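Local coordinates for protein probable 3-hydroxyisobutyrate dehydrogenase (Pseudomonas aeruginosa, PDB 3OBB) that catalyses the NAD-dependent oxidation of L-serine and methyl-L-serine, with low activity toward beta-hydroxyisobutyrate, and works as a homotetramer built as a dimer of dimers, at residues V182-T187 / N215-V220; E200-A205 / P225-N230; L245-L250 / L269-Y274; R275-Q280 / S288-L293. One frame throughout, in Å; residues are numbered along the deposited sequence.

Contact 1 (V182-T187 / N215-V220)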
loop_
_atom_site.group_PDB
_atom_site.type_symbol
_atom_site.label_atom_id
_atom_site.label_comp_id
_atom_site.label_asym_id
_atom_site.label_seq_id
_atom_site.Cartn_x
_atom_site.Cartn_y
_atom_site.Cartn_z
ATOM N N VAL A 182 10.830 5.596 2.737
ATOM C CA VAL A 182 10.095 4.618 3.542
ATOM C C VAL A 182 10.331 4.864 5.020
ATOM O O VAL A 182 9.366 4.883 5.795
ATOM C CB VAL A 182 10.554 3.219 3.157
ATOM C CG1 VAL A 182 10.119 2.158 4.179
ATOM C CG2 VAL A 182 10.103 2.927 1.701
ATOM N N LEU A 183 11.595 5.064 5.441
ATOM C CA LEU A 183 11.788 5.253 6.877
ATOM C C LEU A 183 11.244 6.579 7.389
ATOM O O LEU A 183 10.829 6.675 8.559
ATOM C CB LEU A 183 13.241 4.999 7.339
ATOM C CG LEU A 183 14.331 5.829 6.773
ATOM C CD1 LEU A 183 14.416 7.121 7.619
ATOM C CD2 LEU A 183 15.653 5.003 6.795
HETATM N N MSE A 184 11.240 7.576 6.514
HETATM C CA MSE A 184 10.689 8.886 6.855
HETATM C C MSE A 184 9.152 8.851 7.020
HETATM O O MSE A 184 8.576 9.407 7.976
HETATM C CB MSE A 184 11.121 9.975 5.853
HETATM C CG MSE A 184 10.510 11.348 6.157
HETATM SE SE MSE A 184 11.156 12.108 7.862
HETATM C CE MSE A 184 12.929 12.682 7.373
ATOM N N ILE A 185 8.469 8.168 6.122
ATOM C CA ILE A 185 7.012 8.066 6.291
ATOM C C ILE A 185 6.686 7.169 7.471
ATOM O O ILE A 185 5.815 7.493 8.289
ATOM C CB ILE A 185 6.325 7.584 5.000
ATOM C CG1 ILE A 185 6.712 8.530 3.859
ATOM C CG2 ILE A 185 4.788 7.565 5.183
ATOM C CD1 ILE A 185 6.046 8.188 2.523
ATOM N N GLY A 186 7.410 6.046 7.571
ATOM C CA GLY A 186 7.306 5.175 8.720
ATOM C C GLY A 186 7.434 5.992 10.001
ATOM O O GLY A 186 6.602 5.877 10.895
ATOM N N THR A 187 8.456 6.832 10.095
ATOM C CA THR A 187 8.702 7.621 11.292
ATOM C C THR A 187 7.576 8.652 11.593
ATOM O O THR A 187 7.067 8.749 12.720
ATOM C CB THR A 187 10.132 8.276 11.267
ATOM O OG1 THR A 187 11.147 7.250 11.095
ATOM C CG2 THR A 187 10.396 9.037 12.593
ATOM N N ASN A 215 16.361 4.742 13.339
ATOM C CA ASN A 215 16.704 5.016 11.945
ATOM C C ASN A 215 17.289 6.411 11.762
ATOM O O ASN A 215 17.300 7.259 12.698
ATOM C CB ASN A 215 15.494 4.781 11.037
ATOM C CG ASN A 215 14.395 5.778 11.294
ATOM O OD1 ASN A 215 14.533 6.930 10.952
ATOM N ND2 ASN A 215 13.324 5.349 11.942
ATOM N N TRP A 216 17.806 6.643 10.562
ATOM C CA TRP A 216 18.411 7.914 10.233
ATOM C C TRP A 216 17.491 9.123 10.513
ATOM O O TRP A 216 17.946 10.125 11.066
ATOM C CB TRP A 216 18.808 7.898 8.775
ATOM C CG TRP A 216 19.632 9.090 8.345
ATOM C CD1 TRP A 216 20.988 9.221 8.445
ATOM C CD2 TRP A 216 19.144 10.312 7.693
ATOM N NE1 TRP A 216 21.375 10.427 7.869
ATOM C CE2 TRP A 216 20.271 11.105 7.409
ATOM C CE3 TRP A 216 17.866 10.780 7.319
ATOM C CZ2 TRP A 216 20.168 12.366 6.770
ATOM C CZ3 TRP A 216 17.752 12.017 6.688
ATOM C CH2 TRP A 216 18.898 12.792 6.408
ATOM N N ALA A 217 16.205 9.029 10.157
ATOM C CA ALA A 217 15.303 10.158 10.375
ATOM C C ALA A 217 15.259 10.501 11.861
ATOM O O ALA A 217 15.230 11.670 12.215
ATOM C CB ALA A 217 13.915 9.867 9.886
ATOM N N LEU A 218 15.218 9.468 12.709
ATOM C CA LEU A 218 15.112 9.670 14.141
ATOM C C LEU A 218 16.429 10.193 14.726
ATOM O O LEU A 218 16.424 10.881 15.755
ATOM C CB LEU A 218 14.704 8.367 14.840
ATOM C CG LEU A 218 13.219 7.960 14.789
ATOM C CD1 LEU A 218 13.059 6.500 15.246
ATOM C CD2 LEU A 218 12.271 8.867 15.628
ATOM N N GLU A 219 17.552 9.888 14.072
ATOM C CA GLU A 219 18.850 10.332 14.602
ATOM C C GLU A 219 19.076 11.809 14.325
ATOM O O GLU A 219 19.680 12.500 15.116
ATOM C CB GLU A 219 20.004 9.520 13.987
ATOM C CG GLU A 219 20.035 8.067 14.402
ATOM C CD GLU A 219 20.565 7.898 15.823
ATOM O OE1 GLU A 219 20.097 7.005 16.554
ATOM O OE2 GLU A 219 21.466 8.639 16.214
ATOM N N VAL A 220 18.589 12.291 13.184
ATOM C CA VAL A 220 19.160 13.488 12.595
ATOM C C VAL A 220 18.112 14.346 11.898
ATOM O O VAL A 220 18.394 15.461 11.486
ATOM C CB VAL A 220 20.383 13.007 11.706
ATOM C CG1 VAL A 220 20.352 13.443 10.245
ATOM C CG2 VAL A 220 21.769 13.183 12.448
#

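Contact 2 (E200-A205 / P225-N230)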
loop_
_atom_site.group_PDB
_atom_site.type_symbol
_atom_site.label_atom_id
_atom_site.label_comp_id
_atom_site.label_asym_id
_atom_site.label_seq_id
_atom_site.Cartn_x
_atom_site.Cartn_y
_atom_site.Cartn_z
ATOM N N GLU A 200 4.125 12.139 24.715
ATOM C CA GLU A 200 4.847 13.347 24.386
ATOM C C GLU A 200 5.771 13.010 23.239
ATOM O O GLU A 200 6.527 12.025 23.311
ATOM C CB GLU A 200 5.701 13.806 25.567
ATOM C CG GLU A 200 4.925 14.433 26.691
ATOM C CD GLU A 200 5.871 14.950 27.769
ATOM O OE1 GLU A 200 5.796 14.443 28.901
ATOM O OE2 GLU A 200 6.721 15.834 27.475
ATOM N N ALA A 201 5.750 13.846 22.200
ATOM C CA ALA A 201 6.501 13.571 20.980
ATOM C C ALA A 201 7.990 13.292 21.275
ATOM O O ALA A 201 8.538 12.327 20.752
ATOM C CB ALA A 201 6.329 14.710 19.982
ATOM N N LYS A 202 8.624 14.096 22.134
ATOM C CA LYS A 202 10.070 13.939 22.421
ATOM C C LYS A 202 10.407 12.683 23.198
ATOM O O LYS A 202 11.500 12.146 23.037
ATOM C CB LYS A 202 10.637 15.108 23.223
ATOM C CG LYS A 202 10.971 16.340 22.398
ATOM C CD LYS A 202 11.503 17.426 23.344
ATOM C CE LYS A 202 11.508 18.798 22.712
ATOM N NZ LYS A 202 12.533 19.682 23.375
ATOM N N VAL A 203 9.485 12.217 24.037
ATOM C CA VAL A 203 9.692 10.976 24.760
ATOM C C VAL A 203 9.614 9.788 23.808
ATOM O O VAL A 203 10.481 8.930 23.823
ATOM C CB VAL A 203 8.672 10.771 25.919
ATOM C CG1 VAL A 203 8.917 9.408 26.591
ATOM C CG2 VAL A 203 8.743 11.940 26.958
ATOM N N LEU A 204 8.570 9.753 22.985
ATOM C CA LEU A 204 8.423 8.712 21.970
ATOM C C LEU A 204 9.585 8.679 20.971
ATOM O O LEU A 204 10.067 7.584 20.653
ATOM C CB LEU A 204 7.093 8.840 21.237
ATOM C CG LEU A 204 6.930 7.856 20.096
ATOM C CD1 LEU A 204 6.858 6.365 20.571
ATOM C CD2 LEU A 204 5.730 8.219 19.239
ATOM N N ALA A 205 10.008 9.866 20.486
ATOM C CA ALA A 205 11.154 9.984 19.585
ATOM C C ALA A 205 12.411 9.360 20.189
ATOM O O ALA A 205 13.118 8.606 19.517
ATOM C CB ALA A 205 11.426 11.476 19.200
ATOM N N PRO A 225 7.314 18.599 14.479
ATOM C CA PRO A 225 7.769 19.973 14.793
ATOM C C PRO A 225 8.146 20.072 16.238
ATOM O O PRO A 225 7.421 19.532 17.088
ATOM C CB PRO A 225 6.516 20.844 14.527
ATOM C CG PRO A 225 5.838 20.101 13.324
ATOM C CD PRO A 225 5.997 18.610 13.797
ATOM N N GLY A 226 9.276 20.728 16.515
ATOM C CA GLY A 226 9.696 20.922 17.924
ATOM C C GLY A 226 10.554 19.797 18.500
ATOM O O GLY A 226 11.220 19.996 19.512
ATOM N N VAL A 227 10.575 18.626 17.863
ATOM C CA VAL A 227 11.411 17.554 18.402
ATOM C C VAL A 227 12.902 17.876 18.260
ATOM O O VAL A 227 13.628 17.910 19.268
ATOM C CB VAL A 227 11.025 16.152 17.891
ATOM C CG1 VAL A 227 12.052 15.096 18.364
ATOM C CG2 VAL A 227 9.653 15.791 18.448
HETATM N N MSE A 228 13.352 18.169 17.042
HETATM C CA MSE A 228 14.713 18.695 16.856
HETATM C C MSE A 228 14.594 20.112 16.378
HETATM O O MSE A 228 14.045 20.370 15.304
HETATM C CB MSE A 228 15.493 17.910 15.816
HETATM C CG MSE A 228 15.874 16.544 16.266
HETATM SE SE MSE A 228 16.716 15.602 14.774
HETATM C CE MSE A 228 16.888 14.011 15.785
ATOM N N GLU A 229 15.075 21.048 17.170
ATOM C CA GLU A 229 14.875 22.434 16.822
ATOM C C GLU A 229 15.585 22.856 15.517
ATOM O O GLU A 229 15.102 23.785 14.853
ATOM C CB GLU A 229 15.225 23.348 18.006
ATOM C CG GLU A 229 14.055 23.636 18.960
ATOM C CD GLU A 229 12.887 24.391 18.305
ATOM O OE1 GLU A 229 11.722 24.054 18.605
ATOM O OE2 GLU A 229 13.113 25.319 17.499
ATOM N N ASN A 230 16.679 22.173 15.136
ATOM C CA ASN A 230 17.400 22.491 13.874
ATOM C C ASN A 230 16.928 21.763 12.612
ATOM O O ASN A 230 17.540 21.931 11.536
ATOM C CB ASN A 230 18.955 22.379 13.996
ATOM C CG ASN A 230 19.474 20.928 14.232
ATOM O OD1 ASN A 230 18.743 19.927 14.089
ATOM N ND2 ASN A 230 20.770 20.828 14.597
HETATM O O HOH W 1 13.950 21.097 21.390
#

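Contact 3 (L245-L250 / L269-Y274)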
loop_
_atom_site.group_PDB
_atom_site.type_symbol
_atom_site.label_atom_id
_atom_site.label_comp_id
_atom_site.label_asym_id
_atom_site.label_seq_id
_atom_site.Cartn_x
_atom_site.Cartn_y
_atom_site.Cartn_z
ATOM N N LEU A 245 11.805 16.710 -5.204
ATOM C CA LEU A 245 13.036 15.953 -5.457
ATOM C C LEU A 245 12.998 14.519 -4.901
ATOM O O LEU A 245 13.448 13.566 -5.573
ATOM C CB LEU A 245 14.248 16.687 -4.884
ATOM C CG LEU A 245 14.629 18.005 -5.569
ATOM C CD1 LEU A 245 15.816 18.661 -4.837
ATOM C CD2 LEU A 245 14.930 17.787 -7.059
HETATM N N MSE A 246 12.484 14.356 -3.679
HETATM C CA MSE A 246 12.225 13.012 -3.180
HETATM C C MSE A 246 11.281 12.226 -4.126
HETATM O O MSE A 246 11.522 11.049 -4.390
HETATM C CB MSE A 246 11.658 13.055 -1.758
HETATM C CG MSE A 246 11.325 11.666 -1.203
HETATM SE SE MSE A 246 12.891 10.462 -1.309
HETATM C CE MSE A 246 13.503 10.956 0.441
ATOM N N ALA A 247 10.221 12.868 -4.635
ATOM C CA ALA A 247 9.268 12.192 -5.551
ATOM C C ALA A 247 9.971 11.780 -6.844
ATOM O O ALA A 247 9.704 10.712 -7.392
ATOM C CB ALA A 247 8.085 13.102 -5.881
ATOM N N LYS A 248 10.877 12.632 -7.323
ATOM C CA LYS A 248 11.684 12.338 -8.502
ATOM C C LYS A 248 12.523 11.077 -8.255
ATOM O O LYS A 248 12.468 10.122 -9.037
ATOM C CB LYS A 248 12.573 13.535 -8.840
ATOM C CG LYS A 248 13.617 13.304 -9.974
ATOM C CD LYS A 248 15.074 13.163 -9.448
ATOM C CE LYS A 248 15.602 14.415 -8.670
ATOM N NZ LYS A 248 16.693 14.086 -7.648
ATOM N N ASP A 249 13.292 11.098 -7.166
ATOM C CA ASP A 249 14.179 9.989 -6.774
ATOM C C ASP A 249 13.419 8.688 -6.658
ATOM O O ASP A 249 13.894 7.659 -7.069
ATOM C CB ASP A 249 14.858 10.317 -5.432
ATOM C CG ASP A 249 16.033 11.315 -5.589
ATOM O OD1 ASP A 249 16.346 11.691 -6.751
ATOM O OD2 ASP A 249 16.656 11.719 -4.579
ATOM N N LEU A 250 12.236 8.744 -6.070
ATOM C CA LEU A 250 11.384 7.563 -5.933
ATOM C C LEU A 250 10.990 7.106 -7.325
ATOM O O LEU A 250 10.895 5.928 -7.589
ATOM C CB LEU A 250 10.140 7.941 -5.126
ATOM C CG LEU A 250 9.897 7.586 -3.655
ATOM C CD1 LEU A 250 10.856 6.561 -2.981
ATOM C CD2 LEU A 250 9.554 8.767 -2.799
ATOM N N LEU A 269 4.390 2.699 -2.486
ATOM C CA LEU A 269 3.448 3.399 -1.617
ATOM C C LEU A 269 4.042 4.739 -1.196
ATOM O O LEU A 269 3.351 5.750 -1.225
ATOM C CB LEU A 269 3.085 2.585 -0.385
ATOM C CG LEU A 269 1.693 2.674 0.248
ATOM C CD1 LEU A 269 1.780 2.352 1.741
ATOM C CD2 LEU A 269 0.832 3.938 -0.016
ATOM N N ALA A 270 5.323 4.774 -0.838
ATOM C CA ALA A 270 5.946 6.058 -0.446
ATOM C C ALA A 270 5.741 7.067 -1.574
ATOM O O ALA A 270 5.357 8.207 -1.333
ATOM C CB ALA A 270 7.442 5.890 -0.105
ATOM N N LEU A 271 5.968 6.620 -2.810
ATOM C CA LEU A 271 5.808 7.479 -3.970
ATOM C C LEU A 271 4.375 7.988 -4.146
ATOM O O LEU A 271 4.169 9.171 -4.378
ATOM C CB LEU A 271 6.315 6.788 -5.241
ATOM C CG LEU A 271 6.174 7.519 -6.591
ATOM C CD1 LEU A 271 6.851 8.905 -6.624
ATOM C CD2 LEU A 271 6.699 6.643 -7.735
ATOM N N SER A 272 3.391 7.117 -3.966
ATOM C CA SER A 272 1.995 7.545 -3.995
ATOM C C SER A 272 1.682 8.648 -2.988
ATOM O O SER A 272 0.956 9.564 -3.301
ATOM C CB SER A 272 1.084 6.338 -3.781
ATOM O OG SER A 272 1.270 5.427 -4.880
ATOM N N LEU A 273 2.252 8.550 -1.797
ATOM C CA LEU A 273 2.053 9.516 -0.708
ATOM C C LEU A 273 2.765 10.846 -0.997
ATOM O O LEU A 273 2.203 11.939 -0.764
ATOM C CB LEU A 273 2.489 8.911 0.634
ATOM C CG LEU A 273 1.648 7.686 1.088
ATOM C CD1 LEU A 273 2.196 7.112 2.382
ATOM C CD2 LEU A 273 0.072 7.970 1.262
ATOM N N TYR A 274 3.971 10.751 -1.562
ATOM C CA TYR A 274 4.664 11.956 -2.042
ATOM C C TYR A 274 3.871 12.651 -3.125
ATOM O O TYR A 274 3.790 13.878 -3.141
ATOM C CB TYR A 274 6.131 11.693 -2.406
ATOM C CG TYR A 274 6.954 11.803 -1.155
ATOM C CD1 TYR A 274 7.232 13.061 -0.605
ATOM C CD2 TYR A 274 7.368 10.659 -0.450
ATOM C CE1 TYR A 274 7.935 13.196 0.586
ATOM C CE2 TYR A 274 8.071 10.783 0.757
ATOM C CZ TYR A 274 8.340 12.050 1.267
ATOM O OH TYR A 274 9.005 12.187 2.454
#

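Contact 4 (R275-Q280 / S288-L293)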
loop_
_atom_site.group_PDB
_atom_site.type_symbol
_atom_site.label_atom_id
_atom_site.label_comp_id
_atom_site.label_asym_id
_atom_site.label_seq_id
_atom_site.Cartn_x
_atom_site.Cartn_y
_atom_site.Cartn_z
ATOM N N ARG A 275 3.225 11.883 -3.998
ATOM C CA ARG A 275 2.454 12.528 -5.054
ATOM C C ARG A 275 1.233 13.271 -4.504
ATOM O O ARG A 275 0.846 14.304 -5.047
ATOM C CB ARG A 275 2.104 11.549 -6.185
ATOM C CG ARG A 275 3.388 11.109 -6.900
ATOM C CD ARG A 275 3.263 11.019 -8.389
ATOM N NE ARG A 275 4.501 10.535 -9.010
ATOM C CZ ARG A 275 4.607 9.437 -9.757
ATOM N NH1 ARG A 275 3.550 8.679 -10.000
ATOM N NH2 ARG A 275 5.784 9.096 -10.268
ATOM N N LEU A 276 0.653 12.729 -3.426
ATOM C CA LEU A 276 -0.439 13.370 -2.675
ATOM C C LEU A 276 0.037 14.696 -2.104
ATOM O O LEU A 276 -0.659 15.672 -2.158
ATOM C CB LEU A 276 -0.862 12.455 -1.524
ATOM C CG LEU A 276 -2.153 11.619 -1.618
ATOM C CD1 LEU A 276 -2.576 11.168 -3.036
ATOM C CD2 LEU A 276 -2.219 10.469 -0.581
ATOM N N LEU A 277 1.253 14.722 -1.580
ATOM C CA LEU A 277 1.839 15.959 -1.066
ATOM C C LEU A 277 1.959 17.001 -2.160
ATOM O O LEU A 277 1.749 18.186 -1.901
ATOM C CB LEU A 277 3.216 15.704 -0.430
ATOM C CG LEU A 277 3.149 14.995 0.925
ATOM C CD1 LEU A 277 4.557 14.653 1.372
ATOM C CD2 LEU A 277 2.401 15.874 1.960
ATOM N N LEU A 278 2.273 16.551 -3.374
ATOM C CA LEU A 278 2.407 17.447 -4.518
ATOM C C LEU A 278 1.064 18.058 -4.901
ATOM O O LEU A 278 0.992 19.279 -5.119
ATOM C CB LEU A 278 3.072 16.765 -5.717
ATOM C CG LEU A 278 4.433 16.037 -5.531
ATOM C CD1 LEU A 278 4.999 15.566 -6.887
ATOM C CD2 LEU A 278 5.511 16.806 -4.765
ATOM N N LYS A 279 0.006 17.227 -4.948
ATOM C CA LYS A 279 -1.329 17.744 -5.228
ATOM C C LYS A 279 -1.658 18.840 -4.214
ATOM O O LYS A 279 -2.310 19.812 -4.563
ATOM C CB LYS A 279 -2.444 16.663 -5.202
ATOM C CG LYS A 279 -2.247 15.304 -5.997
ATOM C CD LYS A 279 -1.547 15.395 -7.385
ATOM C CE LYS A 279 -2.525 15.597 -8.521
ATOM N NZ LYS A 279 -1.935 16.516 -9.560
ATOM N N GLN A 280 -1.198 18.676 -2.971
ATOM C CA GLN A 280 -1.475 19.619 -1.890
ATOM C C GLN A 280 -0.655 20.925 -1.913
ATOM O O GLN A 280 -0.926 21.826 -1.136
ATOM C CB GLN A 280 -1.342 18.941 -0.513
ATOM C CG GLN A 280 -2.503 18.005 -0.173
ATOM C CD GLN A 280 -2.208 17.048 1.019
ATOM O OE1 GLN A 280 -2.855 16.004 1.162
ATOM N NE2 GLN A 280 -1.211 17.380 1.832
ATOM N N SER A 288 10.284 15.977 4.806
ATOM C CA SER A 288 9.644 15.555 6.070
ATOM C C SER A 288 8.240 16.148 6.294
ATOM O O SER A 288 7.537 15.748 7.220
ATOM C CB SER A 288 10.581 15.728 7.293
ATOM O OG SER A 288 10.798 17.087 7.627
ATOM N N VAL A 289 7.826 17.061 5.417
ATOM C CA VAL A 289 6.459 17.622 5.371
ATOM C C VAL A 289 5.392 16.522 5.224
ATOM O O VAL A 289 4.192 16.729 5.526
ATOM C CB VAL A 289 6.321 18.690 4.251
ATOM C CG1 VAL A 289 6.154 18.026 2.842
ATOM C CG2 VAL A 289 5.175 19.646 4.557
ATOM N N VAL A 290 5.852 15.324 4.862
ATOM C CA VAL A 290 4.982 14.158 4.841
ATOM C C VAL A 290 4.280 14.006 6.199
ATOM O O VAL A 290 3.190 13.457 6.251
ATOM C CB VAL A 290 5.780 12.884 4.387
ATOM C CG1 VAL A 290 6.687 12.351 5.500
ATOM C CG2 VAL A 290 4.863 11.792 3.832
ATOM N N GLN A 291 4.904 14.512 7.277
ATOM C CA GLN A 291 4.289 14.564 8.621
ATOM C C GLN A 291 2.855 15.102 8.604
ATOM O O GLN A 291 2.016 14.635 9.353
ATOM C CB GLN A 291 5.152 15.390 9.615
ATOM C CG GLN A 291 4.735 15.244 11.117
ATOM C CD GLN A 291 4.897 13.814 11.636
ATOM O OE1 GLN A 291 5.961 13.432 12.108
ATOM N NE2 GLN A 291 3.837 13.025 11.550
ATOM N N LYS A 292 2.582 16.080 7.741
ATOM C CA LYS A 292 1.291 16.752 7.665
ATOM C C LYS A 292 0.136 15.819 7.238
ATOM O O LYS A 292 -1.044 16.034 7.613
ATOM C CB LYS A 292 1.388 17.915 6.680
ATOM C CG LYS A 292 2.241 19.090 7.170
ATOM C CD LYS A 292 1.856 20.360 6.400
ATOM C CE LYS A 292 2.739 21.552 6.759
ATOM N NZ LYS A 292 2.194 22.088 8.045
ATOM N N LEU A 293 0.458 14.815 6.434
ATOM C CA LEU A 293 -0.533 13.767 6.134
ATOM C C LEU A 293 -1.142 13.149 7.410
ATOM O O LEU A 293 -2.348 12.864 7.462
ATOM C CB LEU A 293 0.094 12.667 5.268
ATOM C CG LEU A 293 0.447 13.042 3.817
ATOM C CD1 LEU A 293 0.902 11.791 3.072
ATOM C CD2 LEU A 293 -0.759 13.676 3.128
#

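Contact 1 (V182-T187 / N215-V220)
Leu183, Thr187 and Ala217 bury the most surface where the long helix 168-196 meets the N-terminus of the short helix 216-220, in the all-helical C-terminal domain of this dehydrogenase family. The helix segments run at 68° to each other. The join illustrates how one N-cap residue can serve two helices. Asn215 caps the short helix through OD1, which accepts from Leu218 N at 3.2 Å and, more weakly, from Ala217 N; Leu218 N sits above the carbonyl plane of the amide. From the same amide, Asn215 ND2 donates to Thr187 OG1 at 3.0 Å along a bent path of 138°. ND2 also bonds to Gly213 O of the same chain, helping to orient the amide. Beside this polar link the packing is apolar. Leu183 holds CG between its backbone N and carbonyl carbon (chi1 60°), a choice that sends CD1 against Ala217 CB at 3.6 Å and sets it near Asn215 OD1, the two side chains crossing at a slant. Met184, a selenomethionine, bends its chain to bring CE to the same methyl, while Thr187 CG2 rests on Leu218 CD2 at 3.6 Å. Gly213 of the second subunit packs on Leu183, at a subunit interface. The Thr187 hydroxyl points its own hydrogen back to the preceding turn, OG1 donating to Leu183 O at 2.6 Å, on the opposite face of that carbonyl from Thr187 N.

Contact 2 (E200-A205 / P225-N230)
Val227 sets its two methyls against two alanines one helical turn apart, in a loop-on-helix contact within the helical C-terminal domain. Helix 201-209 supplies Ala201, Lys202 and Ala205; the partner, 225-230, belongs to the irregular connection between helices 216-220 and 243-260. The example shows how a forked side chain can bridge successive turns of a helix. With CG1 anti to the backbone N (chi1 173°) and CG2 anti to the carbonyl carbon, the branches of Val227 spread along the helix, CG1 meeting Ala205 CB and CG2 meeting Ala201 CB, each at 3.8 Å. The small alanine methyls let the loop come close, and the CA atoms of Lys202 and Val227 are 5.6 Å apart. Met191 of helix 168-196 also touches both alanines and Val227.

Lys202 borders this patch on the solvent side. Its chain, extended beyond CG, reaches across the loop backbone, bringing Lys202 CE within 3.4 Å of Gly226 O, while Lys202 NZ remains 4.1 Å from that same oxygen. Gly226, with a positive phi of 89°, immediately precedes Val227, and its N is hydrogen-bonded to Ser234 OG. A water provides an indirect, partly weak polar link: it accepts from Lys202 NZ at 2.8 Å and donates a weak bond to Gly226 O at 3.5 Å.

Contact 3 (L245-L250 / L269-Y274)
A chi1 of 178° swings Met246 CG to the far side of its CB from the backbone N, over the Tyr274 ring. The CG of this selenomethionine, Met246, stands 3.9 Å from the Tyr274 ring centroid and 12° off the ring normal, a CH-pi contact almost over the centre. CD1 of Leu271 packs between Ala247 and Leu250 on the helix surface, 3.5 Å from Ala247 O and 3.7 Å from Leu250 CB. The Leu250 and Leu271 side chains run side by side, pointing opposite ways, while Leu250 CD2 reaches Tyr274 CD2 at 3.7 Å. Helices 243-260 and 265-279 form a roughly antiparallel pair in the helical C-terminal domain, their local axes 9.4 Å apart and their directions 147° apart. The buried phenol of Tyr274 is satisfied by Phe287 O, to which OH is hydrogen-bonded. On the side of helix 243-260 turned from this apolar seam lies Lys248, an NAD(+)-binding residue. Lys248 NZ forms a salt bridge of 2.6 Å to Asp249 OD1, approaching it from out of the carboxylate plane, and Asp249 OD2 is held in turn by Asn177 ND2.

Contact 4 (R275-Q280 / S288-L293)
Leu277 is the main bump of this contact, and Val289, Val290 and Leu293 form the hollow that receives it. Its two methyls divide the work. Leu277 CD1 pushes in closest to the backbone of the partner, 3.5 Å from Val290 CA, with Val290 CB at 3.7 Å and Val289 CG1 at 4.0 Å closing round it. Leu277 CD2 turns to the next part of the hollow and lies 3.9 Å from Leu293 CG. The side chains of Leu277 and Val290 meet obliquely, as do those of Leu277 and Leu293, so the leucine fork wedges in at a slant. The end of Leu293 in turn fits between Leu277 and Gln280, and the two surfaces intermesh.

The hollow is formed on a tightly wound backbone, a 3-10 turn leading into a short, weakly bonded helix. Here the chain, having left helix 265-279 near Gln280, doubles back over that helix through a loop, near the C-terminal end of the helical domain. Both valines place CG1 between the backbone N and the carbonyl carbon (chi1 79° for Val289, 76° for Val290). In Val290 this leaves CG2 anti to N, and that methyl adds a further wall beside Leu277 CD1, at 3.8 Å. Tyr274, one turn back on helix 265-279, and Ile185 of helix 168-196 also pack on Val290.

At the border, Gln280 extends its chain beyond CG and brings its amide to Leu293 by van der Waals contact alone, Gln280 OE1 lying 3.7 Å from Leu293 CD2. The Gln280 and Leu276 side chains also pack on their own counterparts in the fourth subunit.

All four contacts lie in the helical C-terminal domain, and three converge on one core. Ile185, on segment 182-187 but facing away from contact 1, ties it together: CD1 packs 3.7 Å from Tyr274 CE2 of contact 3, and CG1 is 3.7 Å from Val290 CG2 of contact 4. Contacts 3 and 4 share helix 265-279, their centres 10 Å apart. Contact 2 is more peripheral; it touches contact 1 through Met228 but stays about 13 Å, between nearest atoms, from contact 3. Contact 3 lies nearest the chemistry: it includes the NAD(+)-binding Lys248, and the Met246 side chain is about 8 Å from that of catalytic Lys173 and about 6 Å from a bound HEPES molecule.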